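Local coordinates for virulence-associated protein I (Coxiella burnetii, PDB 3TRB) that probably binds DNA through a helix-turn-helix domain, as the antidote protein of a HigA-family addiction module, at residues Pro11-Glu16 with Thr45-Gly50; Arg52-Asp57 with Phe72-Gln77. All coordinates share one frame; numbering follows the deposited sequence. Where two conformers were deposited one is given.

Contact 1 (Pro11-Glu16 with Thr45-Gly50); sequences PIHPGE and TAILNG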
loop_
_atom_site.group_PDB
_atom_site.type_symbol
_atom_site.label_atom_id
_atom_site.label_comp_id
_atom_site.label_asym_id
_atom_site.label_seq_id
_atom_site.Cartn_x
_atom_site.Cartn_y
_atom_site.Cartn_z
ATOM N N PRO A 11 9.655 8.923 23.252
ATOM C CA PRO A 11 9.545 9.671 21.997
ATOM C C PRO A 11 10.704 10.650 21.843
ATOM O O PRO A 11 11.021 11.376 22.785
ATOM C CB PRO A 11 8.232 10.446 22.165
ATOM C CG PRO A 11 7.456 9.666 23.170
ATOM C CD PRO A 11 8.477 9.113 24.114
ATOM N N ILE A 12 11.332 10.658 20.674
ATOM C CA ILE A 12 12.395 11.611 20.384
ATOM C C ILE A 12 11.899 12.613 19.356
ATOM O O ILE A 12 11.758 12.279 18.181
ATOM C CB ILE A 12 13.642 10.913 19.813
ATOM C CG1 ILE A 12 14.069 9.748 20.711
ATOM C CG2 ILE A 12 14.781 11.912 19.638
ATOM C CD1 ILE A 12 14.665 10.179 22.027
ATOM N N HIS A 13 11.624 13.837 19.793
ATOM C CA HIS A 13 11.194 14.873 18.863
ATOM C C HIS A 13 12.340 15.211 17.916
ATOM O O HIS A 13 13.490 15.316 18.343
ATOM C CB HIS A 13 10.721 16.126 19.605
ATOM C CG HIS A 13 10.002 17.105 18.730
ATOM N ND1 HIS A 13 10.653 18.096 18.029
ATOM C CD2 HIS A 13 8.686 17.236 18.433
ATOM C CE1 HIS A 13 9.770 18.799 17.341
ATOM N NE2 HIS A 13 8.570 18.298 17.569
ATOM N N PRO A 14 12.031 15.368 16.622
ATOM C CA PRO A 14 13.047 15.679 15.611
ATOM C C PRO A 14 13.917 16.869 16.014
ATOM O O PRO A 14 15.101 16.902 15.681
ATOM C CB PRO A 14 12.209 16.025 14.379
ATOM C CG PRO A 14 10.964 15.234 14.553
ATOM C CD PRO A 14 10.687 15.240 16.031
ATOM N N GLY A 15 13.332 17.829 16.723
ATOM C CA GLY A 15 14.065 18.997 17.174
ATOM C C GLY A 15 15.248 18.633 18.050
ATOM O O GLY A 15 16.261 19.331 18.064
ATOM N N GLU A 16 15.114 17.538 18.791
ATOM C CA GLU A 16 16.202 17.029 19.615
ATOM C C GLU A 16 17.388 16.651 18.741
ATOM O O GLU A 16 18.529 17.012 19.026
ATOM C CB GLU A 16 15.746 15.799 20.398
ATOM C CG GLU A 16 15.776 15.960 21.903
ATOM C CD GLU A 16 15.654 14.633 22.621
ATOM O OE1 GLU A 16 16.510 13.752 22.388
ATOM O OE2 GLU A 16 14.701 14.463 23.409
ATOM N N THR A 45 13.189 27.711 16.089
ATOM C CA THR A 45 13.121 27.661 17.545
ATOM C C THR A 45 11.996 26.751 18.032
ATOM O O THR A 45 12.177 25.974 18.970
ATOM C CB THR A 45 12.934 29.066 18.142
ATOM O OG1 THR A 45 14.134 29.826 17.956
ATOM C CG2 THR A 45 12.622 28.978 19.626
ATOM N N ALA A 46 10.837 26.854 17.389
ATOM C CA ALA A 46 9.688 26.036 17.754
ATOM C C ALA A 46 9.979 24.550 17.563
ATOM O O ALA A 46 9.614 23.727 18.401
ATOM C CB ALA A 46 8.466 26.451 16.948
ATOM N N ILE A 47 10.641 24.216 16.460
ATOM C CA ILE A 47 11.011 22.833 16.182
ATOM C C ILE A 47 12.032 22.335 17.199
ATOM O O ILE A 47 11.922 21.219 17.707
ATOM C CB ILE A 47 11.583 22.677 14.760
ATOM C CG1 ILE A 47 10.502 22.975 13.718
ATOM C CG2 ILE A 47 12.153 21.280 14.565
ATOM C CD1 ILE A 47 11.016 22.994 12.294
ATOM N N LEU A 48 13.018 23.172 17.501
ATOM C CA LEU A 48 14.049 22.821 18.471
ATOM C C LEU A 48 13.460 22.569 19.856
ATOM O O LEU A 48 13.940 21.711 20.596
ATOM C CB LEU A 48 15.112 23.920 18.548
ATOM C CG LEU A 48 15.995 24.102 17.311
ATOM C CD1 LEU A 48 16.930 25.290 17.484
ATOM C CD2 LEU A 48 16.782 22.832 17.028
ATOM N N ASN A 49 12.419 23.321 20.201
ATOM C CA ASN A 49 11.789 23.194 21.511
ATOM C C ASN A 49 10.677 22.148 21.541
ATOM O O ASN A 49 10.010 21.965 22.560
ATOM C CB ASN A 49 11.251 24.546 21.987
ATOM C CG ASN A 49 12.354 25.569 22.201
ATOM O OD1 ASN A 49 13.508 25.213 22.444
ATOM N ND2 ASN A 49 12.001 26.845 22.119
ATOM N N GLY A 50 10.482 21.462 20.417
ATOM C CA GLY A 50 9.476 20.419 20.323
ATOM C C GLY A 50 8.058 20.956 20.361
ATOM O O GLY A 50 7.128 20.252 20.753
#
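Gly15, in the first turn of helix 14-24, meets Leu48, in the last turn of helix 41-48, with their CA atoms 4.0 Å apart. So close an approach is possible because glycine has no side chain to hold the two backbones apart. The gap is bridged by a carbon-donor contact, Gly15 CA lying 3.1 Å from Ile47 O, with an angle of 150° at the hydrogen. The same carbonyl accepts the backbone N-H of Gly50, which has positive phi and closes helix 41-48 in a Schellman motif.

His13 carries the side-chain half of the contact. Its CG stands anti to the backbone N (chi1 -168°), which swings the imidazole back over the start of its own helix and across to the other segment. There ND1 accepts from Gly15 N at 3.0 Å, with Gly15 N lying 30° out of the ring plane, and this N-cap bond limits how the ring can turn. Gly50 CA sits over the centre of one face, 3.4 Å from the ring centroid, in a CH-pi contact; Pro14 CD lies against the opposite face, nearer the rim. Ile47 O approaches obliquely, 3.3 Å from His13 CE1. On the glycine side, Ile47 CG2 lies 4.0 Å from Gly15 CA, and Leu48 reaches back with CD2 to Gly15 O, 3.7 Å away. Both side chains continue onto Leu18, one turn further along helix 14-24.

By the order of helices in the HTH_XRE family, helices 30-37 and 41-48 are probably the helix-turn-helix pair, and this contact packs helix 14-24 against the end of the second.

Contact 2 (Arg52-Asp57 with Phe72-Gln77); sequences RSITAD and FWLNLQ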
loop_
_atom_site.group_PDB
_atom_site.type_symbol
_atom_site.label_atom_id
_atom_site.label_comp_id
_atom_site.label_asym_id
_atom_site.label_seq_id
_atom_site.Cartn_x
_atom_site.Cartn_y
_atom_site.Cartn_z
ATOM N N ARG A 52 6.689 22.447 17.567
ATOM C CA ARG A 52 6.137 22.337 16.224
ATOM C C ARG A 52 6.739 21.152 15.483
ATOM O O ARG A 52 7.839 20.698 15.797
ATOM C CB ARG A 52 6.340 23.633 15.434
ATOM C CG ARG A 52 5.502 24.810 15.928
ATOM C CD ARG A 52 4.010 24.505 15.890
ATOM N NE ARG A 52 3.202 25.666 16.258
ATOM C CZ ARG A 52 2.818 25.955 17.497
ATOM N NH1 ARG A 52 3.162 25.169 18.506
ATOM N NH2 ARG A 52 2.085 27.035 17.731
ATOM N N SER A 53 6.000 20.653 14.500
ATOM C CA SER A 53 6.413 19.477 13.743
ATOM C C SER A 53 7.230 19.847 12.511
ATOM O O SER A 53 7.249 21.003 12.092
ATOM C CB SER A 53 5.190 18.660 13.314
ATOM O OG SER A 53 4.434 18.236 14.436
ATOM N N ILE A 54 7.908 18.858 11.939
ATOM C CA ILE A 54 8.596 19.048 10.668
ATOM C C ILE A 54 7.631 18.777 9.523
ATOM O O ILE A 54 7.203 17.640 9.315
ATOM C CB ILE A 54 9.812 18.119 10.524
ATOM C CG1 ILE A 54 10.883 18.471 11.560
ATOM C CG2 ILE A 54 10.391 18.213 9.121
ATOM C CD1 ILE A 54 12.192 17.742 11.351
ATOM N N THR A 55 7.284 19.827 8.787
ATOM C CA THR A 55 6.417 19.681 7.627
ATOM C C THR A 55 7.234 19.236 6.421
ATOM O O THR A 55 8.463 19.197 6.476
ATOM C CB THR A 55 5.704 21.002 7.293
ATOM O OG1 THR A 55 6.676 21.990 6.927
ATOM C CG2 THR A 55 4.910 21.494 8.491
ATOM N N ALA A 56 6.548 18.899 5.334
ATOM C CA ALA A 56 7.224 18.483 4.110
ATOM C C ALA A 56 8.114 19.595 3.566
ATOM O O ALA A 56 9.202 19.336 3.053
ATOM C CB ALA A 56 6.210 18.050 3.063
ATOM N N ASP A 57 7.646 20.834 3.682
ATOM C CA ASP A 57 8.417 21.983 3.222
ATOM C C ASP A 57 9.721 22.120 4.001
ATOM O O ASP A 57 10.782 22.352 3.422
ATOM C CB ASP A 57 7.595 23.266 3.341
ATOM C CG ASP A 57 8.359 24.488 2.879
ATOM O OD1 ASP A 57 8.310 24.800 1.671
ATOM O OD2 ASP A 57 9.014 25.131 3.724
ATOM N N PHE A 72 14.185 11.235 5.419
ATOM C CA PHE A 72 14.856 11.069 6.704
ATOM C C PHE A 72 14.192 11.897 7.797
ATOM O O PHE A 72 13.934 11.398 8.891
ATOM C CB PHE A 72 16.335 11.448 6.589
ATOM C CG PHE A 72 17.025 11.614 7.913
ATOM C CD1 PHE A 72 17.563 10.522 8.574
ATOM C CD2 PHE A 72 17.142 12.867 8.493
ATOM C CE1 PHE A 72 18.202 10.677 9.790
ATOM C CE2 PHE A 72 17.779 13.027 9.707
ATOM C CZ PHE A 72 18.309 11.930 10.357
ATOM N N TRP A 73 13.917 13.162 7.492
ATOM C CA TRP A 73 13.362 14.084 8.478
ATOM C C TRP A 73 11.893 13.808 8.786
ATOM O O TRP A 73 11.460 13.931 9.930
ATOM C CB TRP A 73 13.559 15.536 8.030
ATOM C CG TRP A 73 15.001 15.937 7.999
ATOM C CD1 TRP A 73 15.795 16.068 6.899
ATOM C CD2 TRP A 73 15.830 16.237 9.129
ATOM N NE1 TRP A 73 17.066 16.442 7.273
ATOM C CE2 TRP A 73 17.112 16.552 8.637
ATOM C CE3 TRP A 73 15.610 16.275 10.510
ATOM C CZ2 TRP A 73 18.168 16.899 9.474
ATOM C CZ3 TRP A 73 16.660 16.621 11.340
ATOM C CH2 TRP A 73 17.924 16.928 10.819
ATOM N N LEU A 74 11.132 13.427 7.766
ATOM C CA LEU A 74 9.723 13.113 7.964
ATOM C C LEU A 74 9.555 11.816 8.746
ATOM O O LEU A 74 8.625 11.679 9.539
ATOM C CB LEU A 74 8.986 13.035 6.625
ATOM C CG LEU A 74 8.838 14.355 5.869
ATOM C CD1 LEU A 74 8.004 14.166 4.611
ATOM C CD2 LEU A 74 8.217 15.411 6.768
ATOM N N ASN A 75 10.459 10.868 8.521
ATOM C CA ASN A 75 10.436 9.607 9.258
ATOM C C ASN A 75 10.773 9.798 10.733
ATOM O O ASN A 75 10.299 9.048 11.587
ATOM C CB ASN A 75 11.374 8.582 8.620
ATOM C CG ASN A 75 10.696 7.778 7.524
ATOM O OD1 ASN A 75 9.526 7.998 7.209
ATOM N ND2 ASN A 75 11.430 6.841 6.939
ATOM N N LEU A 76 11.597 10.799 11.031
ATOM C CA LEU A 76 11.869 11.161 12.416
ATOM C C LEU A 76 10.592 11.671 13.070
ATOM O O LEU A 76 10.284 11.322 14.207
ATOM C CB LEU A 76 12.972 12.221 12.498
ATOM C CG LEU A 76 14.396 11.751 12.200
ATOM C CD1 LEU A 76 15.379 12.895 12.386
ATOM C CD2 LEU A 76 14.767 10.576 13.090
ATOM N N GLN A 77 9.845 12.491 12.339
ATOM C CA GLN A 77 8.585 13.019 12.844
ATOM C C GLN A 77 7.565 11.898 13.019
ATOM O O GLN A 77 6.833 11.863 14.009
ATOM C CB GLN A 77 8.037 14.089 11.901
ATOM C CG GLN A 77 6.836 14.833 12.449
ATOM C CD GLN A 77 7.181 15.673 13.662
ATOM O OE1 GLN A 77 8.091 16.502 13.620
ATOM N NE2 GLN A 77 6.459 15.459 14.754
HETATM O O HOH W 1 5.746 17.861 16.773
#
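Polar contacts gather at Gln77, whose amide meets the extended backbone of Ser53 and Ile54. Ile54 N donates to Gln77 OE1 at 2.9 Å and 167°, a nearly straight bond, although the donor stands above the carbonyl plane, 51° out of it. The glutamine gets there by leaving its helix with CG pointing opposite the backbone N and then bending at the next bond (chi2 66°), which brings the amide up to that backbone. Its other end is held as well. NE2 donates to a water at 3.2 Å, and that water lies 2.7 Å from Ser53 OG, bridging two groups whose direct approach has a poor angle for a bond. NE2 also bonds to Asp81 one turn on, so partners at both ends of the amide fix its rotation. Ser53 packs against it too, CB lying 3.6 Å from Gln77 CD.

Ser53-Thr55 belong to the connection that leads from helix 41-48 into helix 56-66, with Thr55 at the N-cap. The five helices are consistent with a domain of the HTH_XRE family, and here the start of helix 70-96 packs against the link before helix 56-66.

Apolar contacts come from Ile54, Trp73 and Leu74. Ile54 points into the interface, and CD1 at its end meets Trp73 CE3 at 3.8 Å, obliquely to the indole; Phe72 CE2 lies over a face of that indole. Ile54 also touches Ala59 and Leu62 of helix 56-66. Leu74 brings CD2 to within 4.3 Å of Ile54 CG2, and the same methyl packs on two backbone oxygens, 3.5 Å from Ile54 O and close to Thr55 O. Beyond Leu74 and Ala56 lies the second subunit, whose Ile82 packs on Leu74 and whose Ala85 packs on Ala56.

Overall arrangement
Along the chain the two contacts come in series: contact 1 pairs the start of helix 14-24 with the end of helix 41-48, and contact 2 follows immediately, pairing the lead into helix 56-66 with helix 70-96. Their centres are about 10 Å apart and they touch directly. Pro14 of contact 1 packs on both Ile54 and Gln77 of contact 2, and Ala46 O probably accepts a hydrogen bond from Arg52 N. Together they join helix 14-24, helix 41-48, the lead into helix 56-66 and the first turns of helix 70-96 into one packed core, from which the rest of helix 70-96 extends. Contact 2 also borders the second subunit, whereas no other chain of the assembly touches the segments of contact 1.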